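Local coordinates for protein 2-oxoadipate dioxygenase/decarboxylase, chloroplastic/amyloplastic (Oryza sativa, PDB 6W1K) that catalyses the iron(II)-dependent decarboxylation and hydroxylation of 2-oxoadipate to D-2-hydroxyglutarate with molecular oxygen, a step in the breakdown of lysine, at residues Asn28-Lys31 with Val32-Arg36. Sequence-based numbering, arbitrary orientation.
Sequences NMEK and VYLSR
E30 sets CG anti to its backbone N (chi1 178°), while L34 turns CG anti to its carbonyl carbon (chi1 -63°). This brings the side chains together one helical turn apart. CD1 of L34 meets CG of E30 at 3.9 Å, and the two chains cross at a slant. CG of L34 sits against the O of E30, at 3.2 Å. N of L34 gives a nearly straight bond to the O of E30, 2.9 Å. With an alanine in place of L34, the aliphatic part of E30 would probably lose its cover and a gap open toward K41 and L44 of helix 38-51. The carboxylate of E30 goes on to Y57, bonded through OE2. On the solvent side, NZ of K31 reaches back to OD1 of N28 at 3.2 Å, from above the amide carbonyl plane, and also bonds S27. OG of S35 folds back onto the O of V32 at 2.8 Å. Y33 lies on the buried face. Its ring edge passes the O of E30, and its OH bonds the backbone O of Y265, a residue that binds 2-oxoadipate. The side chain of Y33 comes within about 4 Å of that of H195, an iron ligand (nearest atoms). The i to i+4 bonds from N28–V32 to K31–S35 mark a regular alpha-helix, here part of helix 16-36, beside the nickel-occupied metal site of this glyoxalase-clan fold.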
loop_
_atom_site.group_PDB
_atom_site.type_symbol
_atom_site.label_atom_id
_atom_site.label_comp_id
_atom_site.label_asym_id
_atom_site.label_seq_id
_atom_site.Cartn_x
_atom_site.Cartn_y
_atom_site.Cartn_z
ATOM N N ASN A 28 4.902 -2.179 13.913
ATOM C CA ASN A 28 6.307 -2.355 13.564
ATOM C C ASN A 28 6.530 -2.188 12.067
ATOM O O ASN A 28 7.551 -1.639 11.657
ATOM C CB ASN A 28 6.801 -3.718 14.065
ATOM C CG ASN A 28 7.078 -3.694 15.542
ATOM O OD1 ASN A 28 7.452 -2.659 16.064
ATOM N ND2 ASN A 28 6.858 -4.801 16.231
ATOM N N MET A 29 5.581 -2.631 11.228
ATOM C CA MET A 29 5.705 -2.349 9.801
ATOM C C MET A 29 5.775 -0.846 9.566
ATOM O O MET A 29 6.600 -0.363 8.780
ATOM C CB MET A 29 4.531 -2.956 9.033
ATOM C CG MET A 29 4.441 -4.481 9.115
ATOM S SD MET A 29 2.912 -5.081 8.340
ATOM C CE MET A 29 3.321 -6.767 7.958
ATOM N N GLU A 30 4.906 -0.099 10.241
ATOM C CA GLU A 30 4.860 1.347 10.103
ATOM C C GLU A 30 6.125 2.005 10.618
ATOM O O GLU A 30 6.543 3.049 10.086
ATOM C CB GLU A 30 3.669 1.892 10.876
ATOM C CG GLU A 30 3.536 3.378 10.843
ATOM C CD GLU A 30 2.676 3.904 11.991
ATOM O OE1 GLU A 30 3.023 3.679 13.174
ATOM O OE2 GLU A 30 1.663 4.558 11.714
ATOM N N LYS A 31 6.737 1.442 11.665
ATOM C CA LYS A 31 7.964 2.032 12.201
ATOM C C LYS A 31 9.107 1.985 11.188
ATOM O O LYS A 31 9.864 2.958 11.055
ATOM C CB LYS A 31 8.374 1.317 13.490
ATOM C CG LYS A 31 7.313 1.354 14.572
ATOM C CD LYS A 31 7.908 1.561 15.972
ATOM C CE LYS A 31 6.823 1.447 17.068
ATOM N NZ LYS A 31 6.175 0.071 17.062
ATOM N N VAL A 32 9.302 0.832 10.525
ATOM C CA VAL A 32 10.309 0.733 9.472
ATOM C C VAL A 32 10.015 1.738 8.358
ATOM O O VAL A 32 10.912 2.451 7.883
ATOM C CB VAL A 32 10.370 -0.698 8.901
ATOM C CG1 VAL A 32 11.330 -0.732 7.659
ATOM C CG2 VAL A 32 10.833 -1.686 9.959
ATOM N N TYR A 33 8.758 1.781 7.909
ATOM C CA TYR A 33 8.324 2.719 6.868
ATOM C C TYR A 33 8.657 4.160 7.210
ATOM O O TYR A 33 9.235 4.891 6.398
ATOM C CB TYR A 33 6.822 2.540 6.697
ATOM C CG TYR A 33 6.051 3.518 5.854
ATOM C CD1 TYR A 33 5.142 4.377 6.453
ATOM C CD2 TYR A 33 6.136 3.494 4.450
ATOM C CE1 TYR A 33 4.364 5.223 5.717
ATOM C CE2 TYR A 33 5.370 4.365 3.686
ATOM C CZ TYR A 33 4.462 5.199 4.343
ATOM O OH TYR A 33 3.670 6.047 3.643
ATOM N N LEU A 34 8.280 4.603 8.399
ATOM C CA LEU A 34 8.561 5.991 8.763
ATOM C C LEU A 34 10.052 6.275 8.898
ATOM O O LEU A 34 10.498 7.387 8.578
ATOM C CB LEU A 34 7.838 6.337 10.073
ATOM C CG LEU A 34 6.311 6.282 10.039
ATOM C CD1 LEU A 34 5.728 6.556 11.403
ATOM C CD2 LEU A 34 5.773 7.286 9.075
ATOM N N SER A 35 10.845 5.307 9.366
ATOM C CA SER A 35 12.279 5.540 9.509
ATOM C C SER A 35 12.992 5.666 8.164
ATOM O O SER A 35 14.097 6.222 8.102
ATOM C CB SER A 35 12.888 4.410 10.354
ATOM O OG SER A 35 12.981 3.203 9.629
ATOM N N ARG A 36 12.400 5.177 7.081
ATOM C CA ARG A 36 13.058 5.232 5.780
ATOM C C ARG A 36 12.408 6.198 4.807
ATOM O O ARG A 36 12.923 6.371 3.684
ATOM C CB ARG A 36 13.058 3.854 5.102
ATOM C CG ARG A 36 13.826 2.729 5.773
ATOM C CD ARG A 36 13.473 1.436 4.994
ATOM N NE ARG A 36 14.401 0.362 5.195
ATOM C CZ ARG A 36 14.154 -0.887 4.843
ATOM N NH1 ARG A 36 12.987 -1.228 4.283
ATOM N NH2 ARG A 36 15.074 -1.792 5.076
#